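2-keto-3-deoxygluconate kinase (Thermotoga maritima, PDB 2AFB) probably phosphorylates 2-keto-3-deoxygluconate with ATP, as a sugar kinase of the pfkB family within the ribokinase clan. Local coordinates at residues A[64-68]-A[121-125]; A[141-145]-A[159-163]; A[146-151]-A[180-184]. One frame throughout, in Å; residues are numbered along the deposited sequence.

Contact 1 of 3, residues A[64-68]-A[121-125]; sequences VTKLP and AISEA
Lys66 reaches over Ala121 and Ala125, and the packing contacts follow from the shape of its side chain. The chain is extended throughout, with CG anti to the backbone N (chi1 -165°), and this lays the methylenes alongside segment 121-125: Lys66 CD makes a van der Waals approach of 3.4 Å to the carbonyl oxygen Ala121 O and an apolar contact of 4.0 Å with the methyl CB of Ala125.

The polar links between the segments run through two waters. One accepts from Lys66 NZ at 2.8 Å and donates to Ala121 O; the other donates to Lys66 O and accepts from Ile122 N at 3.0 Å. Strand and loop are thus paired by bridges and not by direct backbone bonds, although Lys66 CA and Ile122 CA lie only 4.8 Å apart. The ammonium group also forms a salt bridge with Asp129, so the charge has a carboxylate as well as a water.

Segment 64-68 ends the parallel strand 60-67 of the central sheet of this ribokinase-like fold, while 121-125 belongs to the loop running from strand 112-116 of the smaller sheet to helix 132-135; the type I turn from Ile122 to Ala125, closed by the bond from Ala125 N to Ile122 O, presents its first side chain to the strand.

That side chain crosses Thr65 at about a right angle. Ile122 CD1, a methyl, packs 3.7 Å from Thr65 OG1, whose hydroxyl has its hydrogen bond with Gly19 O. Beyond the lysine, Ala121 CB makes an apolar contact with Pro68, 4.1 Å from its ring carbon CD.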
loop_
_atom_site.group_PDB
_atom_site.type_symbol
_atom_site.label_atom_id
_atom_site.label_comp_id
_atom_site.label_asym_id
_atom_site.label_seq_id
_atom_site.Cartn_x
_atom_site.Cartn_y
_atom_site.Cartn_z
ATOM N N VAL A 64 3.663 29.199 -16.140
ATOM C CA VAL A 64 4.742 29.311 -17.087
ATOM C C VAL A 64 6.006 28.710 -16.469
ATOM O O VAL A 64 6.403 29.095 -15.388
ATOM C CB VAL A 64 4.993 30.769 -17.437
ATOM C CG1 VAL A 64 6.141 30.881 -18.472
ATOM C CG2 VAL A 64 3.714 31.390 -17.918
ATOM N N THR A 65 6.629 27.786 -17.183
ATOM C CA THR A 65 7.841 27.132 -16.723
ATOM C C THR A 65 8.494 26.405 -17.910
ATOM O O THR A 65 8.074 26.564 -19.058
ATOM C CB THR A 65 7.583 26.162 -15.530
ATOM O OG1 THR A 65 8.816 25.914 -14.861
ATOM C CG2 THR A 65 6.977 24.813 -15.953
ATOM N N LYS A 66 9.566 25.670 -17.617
ATOM C CA LYS A 66 10.213 24.765 -18.555
ATOM C C LYS A 66 10.303 23.410 -17.861
ATOM O O LYS A 66 10.630 23.322 -16.659
ATOM C CB LYS A 66 11.629 25.293 -18.973
ATOM C CG LYS A 66 12.180 24.605 -20.180
ATOM C CD LYS A 66 13.538 25.090 -20.552
ATOM C CE LYS A 66 13.939 24.651 -21.987
ATOM N NZ LYS A 66 15.325 25.179 -22.356
ATOM N N LEU A 67 9.940 22.366 -18.604
ATOM C CA LEU A 67 10.085 20.995 -18.157
ATOM C C LEU A 67 10.753 20.168 -19.217
ATOM O O LEU A 67 10.599 20.470 -20.402
ATOM C CB LEU A 67 8.712 20.379 -17.879
ATOM C CG LEU A 67 7.997 21.023 -16.692
ATOM C CD1 LEU A 67 6.579 20.578 -16.619
ATOM C CD2 LEU A 67 8.741 20.680 -15.413
ATOM N N PRO A 68 11.437 19.085 -18.806
ATOM C CA PRO A 68 12.105 18.241 -19.785
ATOM C C PRO A 68 11.072 17.427 -20.522
ATOM O O PRO A 68 10.052 17.134 -19.962
ATOM C CB PRO A 68 12.958 17.306 -18.922
ATOM C CG PRO A 68 12.202 17.208 -17.649
ATOM C CD PRO A 68 11.625 18.574 -17.434
ATOM N N ALA A 121 15.696 21.813 -15.907
ATOM C CA ALA A 121 15.421 22.453 -17.175
ATOM C C ALA A 121 15.075 23.956 -16.982
ATOM O O ALA A 121 15.505 24.804 -17.749
ATOM C CB ALA A 121 14.281 21.690 -17.892
ATOM N N ILE A 122 14.301 24.286 -15.959
ATOM C CA ILE A 122 13.954 25.694 -15.738
ATOM C C ILE A 122 15.180 26.486 -15.288
ATOM O O ILE A 122 15.347 27.633 -15.699
ATOM C CB ILE A 122 12.739 25.871 -14.753
ATOM C CG1 ILE A 122 12.371 27.341 -14.523
ATOM C CG2 ILE A 122 13.013 25.255 -13.380
ATOM C CD1 ILE A 122 11.734 27.984 -15.687
ATOM N N SER A 123 16.029 25.878 -14.460
ATOM C CA SER A 123 17.217 26.552 -13.934
ATOM C C SER A 123 18.127 27.014 -15.059
ATOM O O SER A 123 18.708 28.064 -14.946
ATOM C CB SER A 123 17.987 25.700 -12.918
ATOM O OG SER A 123 18.778 24.707 -13.517
ATOM N N GLU A 124 18.150 26.250 -16.143
ATOM C CA GLU A 124 18.970 26.477 -17.315
ATOM C C GLU A 124 18.162 27.129 -18.455
ATOM O O GLU A 124 18.640 27.226 -19.599
ATOM C CB GLU A 124 19.520 25.102 -17.782
ATOM C CG GLU A 124 20.324 24.419 -16.691
ATOM C CD GLU A 124 21.095 23.212 -17.178
ATOM O OE1 GLU A 124 20.679 22.631 -18.210
ATOM O OE2 GLU A 124 22.116 22.846 -16.520
ATOM N N ALA A 125 16.943 27.578 -18.163
ATOM C CA ALA A 125 16.139 28.238 -19.204
ATOM C C ALA A 125 16.785 29.562 -19.703
ATOM O O ALA A 125 17.516 30.262 -18.967
ATOM C CB ALA A 125 14.731 28.475 -18.738
HETATM O O HOH W 1 16.646 24.181 -20.150
HETATM O O HOH W 2 12.541 22.096 -14.908
#

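Contact 2 of 3, residues A[141-145]-A[159-163]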
loop_
_atom_site.group_PDB
_atom_site.type_symbol
_atom_site.label_atom_id
_atom_site.label_comp_id
_atom_site.label_asym_id
_atom_site.label_seq_id
_atom_site.Cartn_x
_atom_site.Cartn_y
_atom_site.Cartn_z
ATOM N N TRP A 141 -3.603 39.451 -14.332
ATOM C CA TRP A 141 -2.711 39.257 -13.182
ATOM C C TRP A 141 -1.507 38.414 -13.522
ATOM O O TRP A 141 -1.615 37.494 -14.307
ATOM C CB TRP A 141 -3.447 38.568 -12.027
ATOM C CG TRP A 141 -2.876 38.860 -10.687
ATOM C CD1 TRP A 141 -1.738 38.326 -10.150
ATOM C CD2 TRP A 141 -3.414 39.741 -9.680
ATOM N NE1 TRP A 141 -1.536 38.813 -8.887
ATOM C CE2 TRP A 141 -2.568 39.658 -8.560
ATOM C CE3 TRP A 141 -4.573 40.498 -9.583
ATOM C CZ2 TRP A 141 -2.814 40.356 -7.378
ATOM C CZ3 TRP A 141 -4.807 41.244 -8.413
ATOM C CH2 TRP A 141 -3.929 41.170 -7.338
ATOM N N PHE A 142 -0.369 38.804 -12.920
ATOM C CA PHE A 142 0.912 38.105 -12.970
ATOM C C PHE A 142 1.538 37.995 -11.569
ATOM O O PHE A 142 1.672 38.977 -10.823
ATOM C CB PHE A 142 1.888 38.808 -13.890
ATOM C CG PHE A 142 3.195 38.121 -13.989
ATOM C CD1 PHE A 142 3.296 36.914 -14.614
ATOM C CD2 PHE A 142 4.332 38.661 -13.400
ATOM C CE1 PHE A 142 4.524 36.275 -14.696
ATOM C CE2 PHE A 142 5.561 37.999 -13.470
ATOM C CZ PHE A 142 5.658 36.839 -14.134
ATOM N N HIS A 143 1.894 36.777 -11.238
ATOM C CA HIS A 143 2.451 36.422 -9.937
ATOM C C HIS A 143 3.811 35.713 -10.041
ATOM O O HIS A 143 3.963 34.816 -10.859
ATOM C CB HIS A 143 1.468 35.537 -9.146
ATOM C CG HIS A 143 1.995 35.156 -7.811
ATOM N ND1 HIS A 143 2.070 36.052 -6.770
ATOM C CD2 HIS A 143 2.577 34.011 -7.377
ATOM C CE1 HIS A 143 2.620 35.452 -5.729
ATOM N NE2 HIS A 143 2.968 34.223 -6.086
ATOM N N PHE A 144 4.782 36.126 -9.201
ATOM C CA PHE A 144 6.093 35.451 -9.084
ATOM C C PHE A 144 6.493 35.438 -7.632
ATOM O O PHE A 144 5.862 36.136 -6.814
ATOM C CB PHE A 144 7.224 36.092 -9.954
ATOM C CG PHE A 144 7.669 37.488 -9.513
ATOM C CD1 PHE A 144 6.876 38.610 -9.765
ATOM C CD2 PHE A 144 8.891 37.674 -8.880
ATOM C CE1 PHE A 144 7.298 39.873 -9.365
ATOM C CE2 PHE A 144 9.301 38.894 -8.473
ATOM C CZ PHE A 144 8.506 40.006 -8.709
ATOM N N SER A 145 7.495 34.600 -7.298
ATOM C CA SER A 145 8.065 34.613 -5.958
ATOM C C SER A 145 9.590 34.747 -5.951
ATOM O O SER A 145 10.259 34.449 -6.953
ATOM C CB SER A 145 7.652 33.377 -5.192
ATOM O OG SER A 145 8.666 32.407 -5.261
ATOM N N LEU A 159 12.607 37.131 -15.531
ATOM C CA LEU A 159 11.563 37.820 -14.746
ATOM C C LEU A 159 11.445 39.273 -15.110
ATOM O O LEU A 159 10.340 39.807 -15.180
ATOM C CB LEU A 159 11.785 37.709 -13.237
ATOM C CG LEU A 159 10.950 36.560 -12.708
ATOM C CD1 LEU A 159 11.463 36.050 -11.337
ATOM C CD2 LEU A 159 9.469 37.029 -12.690
ATOM N N GLU A 160 12.594 39.915 -15.319
ATOM C CA GLU A 160 12.591 41.307 -15.721
ATOM C C GLU A 160 11.895 41.488 -17.048
ATOM O O GLU A 160 11.168 42.473 -17.225
ATOM C CB GLU A 160 14.004 41.875 -15.793
ATOM C CG GLU A 160 13.999 43.397 -15.759
ATOM C CD GLU A 160 15.384 44.003 -15.681
ATOM O OE1 GLU A 160 15.459 45.236 -15.512
ATOM O OE2 GLU A 160 16.385 43.264 -15.790
ATOM N N ASP A 161 12.144 40.567 -17.981
ATOM C CA ASP A 161 11.431 40.543 -19.279
ATOM C C ASP A 161 9.936 40.496 -19.027
ATOM O O ASP A 161 9.191 41.287 -19.587
ATOM C CB ASP A 161 11.776 39.320 -20.137
ATOM C CG ASP A 161 13.175 39.376 -20.756
ATOM O OD1 ASP A 161 13.756 40.474 -20.873
ATOM O OD2 ASP A 161 13.707 38.297 -21.116
ATOM N N ALA A 162 9.500 39.549 -18.198
ATOM C CA ALA A 162 8.059 39.404 -17.895
ATOM C C ALA A 162 7.465 40.664 -17.261
ATOM O O ALA A 162 6.339 41.068 -17.555
ATOM C CB ALA A 162 7.801 38.184 -16.952
ATOM N N LEU A 163 8.227 41.287 -16.391
ATOM C CA LEU A 163 7.694 42.391 -15.604
ATOM C C LEU A 163 7.583 43.673 -16.448
ATOM O O LEU A 163 6.697 44.505 -16.251
ATOM C CB LEU A 163 8.597 42.627 -14.407
ATOM C CG LEU A 163 8.541 41.611 -13.290
ATOM C CD1 LEU A 163 9.705 41.809 -12.301
ATOM C CD2 LEU A 163 7.199 41.717 -12.597
#
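Phe144 and Phe142 project from one side of strand 141-145 and meet three aliphatic side chains of helix 159-163. Packing is tight round Leu159 CD2, which lies 3.7 Å from Phe144 CB and also meets the edge of the Phe142 ring near its plane. Phe144 has its CG between backbone N and carbonyl carbon (chi1 68°), which carries the ring across to Leu163; there Leu163 CD2 lies 3.7 Å from Phe144 CE1, the two side chains crossing at about a right angle. Ala162 CB approaches the other ring obliquely, 3.8 Å from Phe142 CZ.

An alanine in place of Phe144 would take away the ring that both leucines touch and would probably open a gap between strand and helix. On the outer side of the helix the character changes: Glu160 and Asp161 are partly exposed, and Asp161 forms a salt bridge with Arg127. Segments 141-145 and 159-163 run nearly antiparallel, their axes at 159° and 10.6 Å apart at closest approach, as expected within the beta-alpha-beta unit of strand 139-145, helix 155-169 and strand 172-176. With only carbon atoms meeting across the interface, cohesion here rests on hydrophobic burial and shape, without a directional bond to fix the register.

Contact 3 of 3, residues A[146-151]-A[180-184]; sequences GITPPL and RARLW
Pro150 lies over the indole of Trp184: its CG sits 3.6 Å from the centroid of the six-membered ring and 16° off the ring normal, a CH-pi contact over the face. Pro149 CB adds an oblique touch at Trp184 CH2, 3.8 Å away. Pro150 also borders Leu183, whose branches part to reach two residues of the other loop: CD1 packs on Ile147 CG2, and CD2 meets Leu151 CD2 at 3.8 Å. At the exposed end, Ile147 CD1 lies over one face of the Arg180 guanidinium, 3.9 Å from NH2 and offset toward the rim. The arginine chain bends at chi2 (-66°), which turns the group back toward the isoleucine.

In the next shell a single water ties the loops together. It accepts from Arg180 N at 3.0 Å and, more weakly, from Trp184 NE1, while donating a weak bond to Gly146 O. Each loop is also braced from within, by Leu151 N to Thr148 O and by Leu183 N to Arg180 O. Further out, Ser145 OG bonds to Ile147 N, and Glu47 takes the hydroxyl of Thr148.

Both segments are loops that follow neighbouring parallel strands, 139-145 and 172-176, on their C-terminal side. Trp184 also packs on helix 186-196 through Ala189, Val192 and Met193, and Pro149 reaches Leu159 of helix 155-169 as well as Val192.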
loop_
_atom_site.group_PDB
_atom_site.type_symbol
_atom_site.label_atom_id
_atom_site.label_comp_id
_atom_site.label_asym_id
_atom_site.label_seq_id
_atom_site.Cartn_x
_atom_site.Cartn_y
_atom_site.Cartn_z
ATOM N N GLY A 146 10.138 35.171 -4.808
ATOM C CA GLY A 146 11.609 35.327 -4.641
ATOM C C GLY A 146 12.439 34.031 -4.653
ATOM O O GLY A 146 13.678 34.042 -4.637
ATOM N N ILE A 147 11.764 32.897 -4.673
ATOM C CA ILE A 147 12.448 31.638 -4.838
ATOM C C ILE A 147 13.092 31.564 -6.216
ATOM O O ILE A 147 14.152 30.964 -6.366
ATOM C CB ILE A 147 11.471 30.469 -4.649
ATOM C CG1 ILE A 147 11.264 30.233 -3.154
ATOM C CG2 ILE A 147 12.005 29.190 -5.281
ATOM C CD1 ILE A 147 9.954 29.650 -2.839
ATOM N N THR A 148 12.475 32.176 -7.220
ATOM C CA THR A 148 12.885 31.967 -8.615
ATOM C C THR A 148 14.180 32.641 -9.138
ATOM O O THR A 148 14.974 32.010 -9.784
ATOM C CB THR A 148 11.705 32.310 -9.524
ATOM O OG1 THR A 148 10.618 31.474 -9.133
ATOM C CG2 THR A 148 12.040 31.995 -10.964
ATOM N N PRO A 149 14.386 33.939 -8.874
ATOM C CA PRO A 149 15.581 34.560 -9.416
ATOM C C PRO A 149 16.877 33.785 -9.147
ATOM O O PRO A 149 17.668 33.610 -10.063
ATOM C CB PRO A 149 15.594 35.953 -8.749
ATOM C CG PRO A 149 14.130 36.262 -8.538
ATOM C CD PRO A 149 13.543 34.899 -8.136
ATOM N N PRO A 150 17.098 33.324 -7.901
ATOM C CA PRO A 150 18.370 32.659 -7.642
ATOM C C PRO A 150 18.482 31.245 -8.182
ATOM O O PRO A 150 19.512 30.629 -7.999
ATOM C CB PRO A 150 18.454 32.641 -6.117
ATOM C CG PRO A 150 17.057 32.770 -5.632
ATOM C CD PRO A 150 16.219 33.328 -6.710
ATOM N N LEU A 151 17.452 30.700 -8.824
ATOM C CA LEU A 151 17.563 29.293 -9.267
ATOM C C LEU A 151 18.548 29.085 -10.393
ATOM O O LEU A 151 19.153 28.024 -10.484
ATOM C CB LEU A 151 16.220 28.726 -9.688
ATOM C CG LEU A 151 15.218 28.728 -8.554
ATOM C CD1 LEU A 151 13.849 28.277 -9.041
ATOM C CD2 LEU A 151 15.755 27.872 -7.401
ATOM N N ARG A 180 14.655 32.425 0.982
ATOM C CA ARG A 180 15.303 31.164 1.364
ATOM C C ARG A 180 16.812 31.374 1.444
ATOM O O ARG A 180 17.475 31.672 0.449
ATOM C CB ARG A 180 14.993 30.106 0.335
ATOM C CG ARG A 180 13.488 29.872 0.138
ATOM C CD ARG A 180 12.838 29.292 1.395
ATOM N NE ARG A 180 11.482 28.831 1.149
ATOM C CZ ARG A 180 10.387 29.571 1.283
ATOM N NH1 ARG A 180 10.441 30.836 1.681
ATOM N NH2 ARG A 180 9.223 29.039 0.991
ATOM N N ALA A 181 17.331 31.265 2.651
ATOM C CA ALA A 181 18.744 31.338 2.876
ATOM C C ALA A 181 19.519 30.238 2.125
ATOM O O ALA A 181 20.647 30.464 1.777
ATOM C CB ALA A 181 19.017 31.273 4.352
ATOM N N ARG A 182 18.910 29.082 1.844
ATOM C CA ARG A 182 19.571 28.018 1.033
ATOM C C ARG A 182 19.943 28.549 -0.347
ATOM O O ARG A 182 20.921 28.110 -0.949
ATOM C CB ARG A 182 18.681 26.771 0.862
ATOM N N LEU A 183 19.188 29.526 -0.829
ATOM C CA LEU A 183 19.302 29.944 -2.227
ATOM C C LEU A 183 20.220 31.148 -2.442
ATOM O O LEU A 183 20.876 31.253 -3.472
ATOM C CB LEU A 183 17.899 30.199 -2.783
ATOM C CG LEU A 183 17.092 28.918 -3.016
ATOM C CD1 LEU A 183 15.638 29.252 -3.312
ATOM C CD2 LEU A 183 17.683 28.092 -4.184
ATOM N N TRP A 184 20.242 32.058 -1.483
ATOM C CA TRP A 184 21.064 33.259 -1.559
ATOM C C TRP A 184 21.152 33.976 -0.218
ATOM O O TRP A 184 20.369 33.691 0.689
ATOM C CB TRP A 184 20.583 34.218 -2.657
ATOM C CG TRP A 184 19.137 34.593 -2.714
ATOM C CD1 TRP A 184 18.127 34.266 -1.829
ATOM C CD2 TRP A 184 18.541 35.415 -3.702
ATOM N NE1 TRP A 184 16.943 34.840 -2.227
ATOM C CE2 TRP A 184 17.165 35.541 -3.381
ATOM C CE3 TRP A 184 19.032 36.068 -4.841
ATOM C CZ2 TRP A 184 16.275 36.286 -4.163
ATOM C CZ3 TRP A 184 18.134 36.820 -5.623
ATOM C CH2 TRP A 184 16.777 36.922 -5.274
HETATM O O HOH W 3 14.384 33.166 -1.883
#

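Set side by side, the contacts show chemistry changing with position in one alpha/beta fold. Contacts 1 and 2 both involve strands of the large sheet: contact 2 is wholly apolar and buried between sheet and helix, whereas contact 1, at a strand end, is mostly buried but mixes aliphatic packing with water bridges. Contact 3 is only partly buried and joins two loops, pairing aromatic and aliphatic packing with one shared water. Its segment 146-151 follows directly on strand 139-145, and contacts 2 and 3 meet where Leu159 CD1 packs on Pro149 CG. Contact 1 reaches contact 3 through Ser123 and Leu151, but does not touch contact 2.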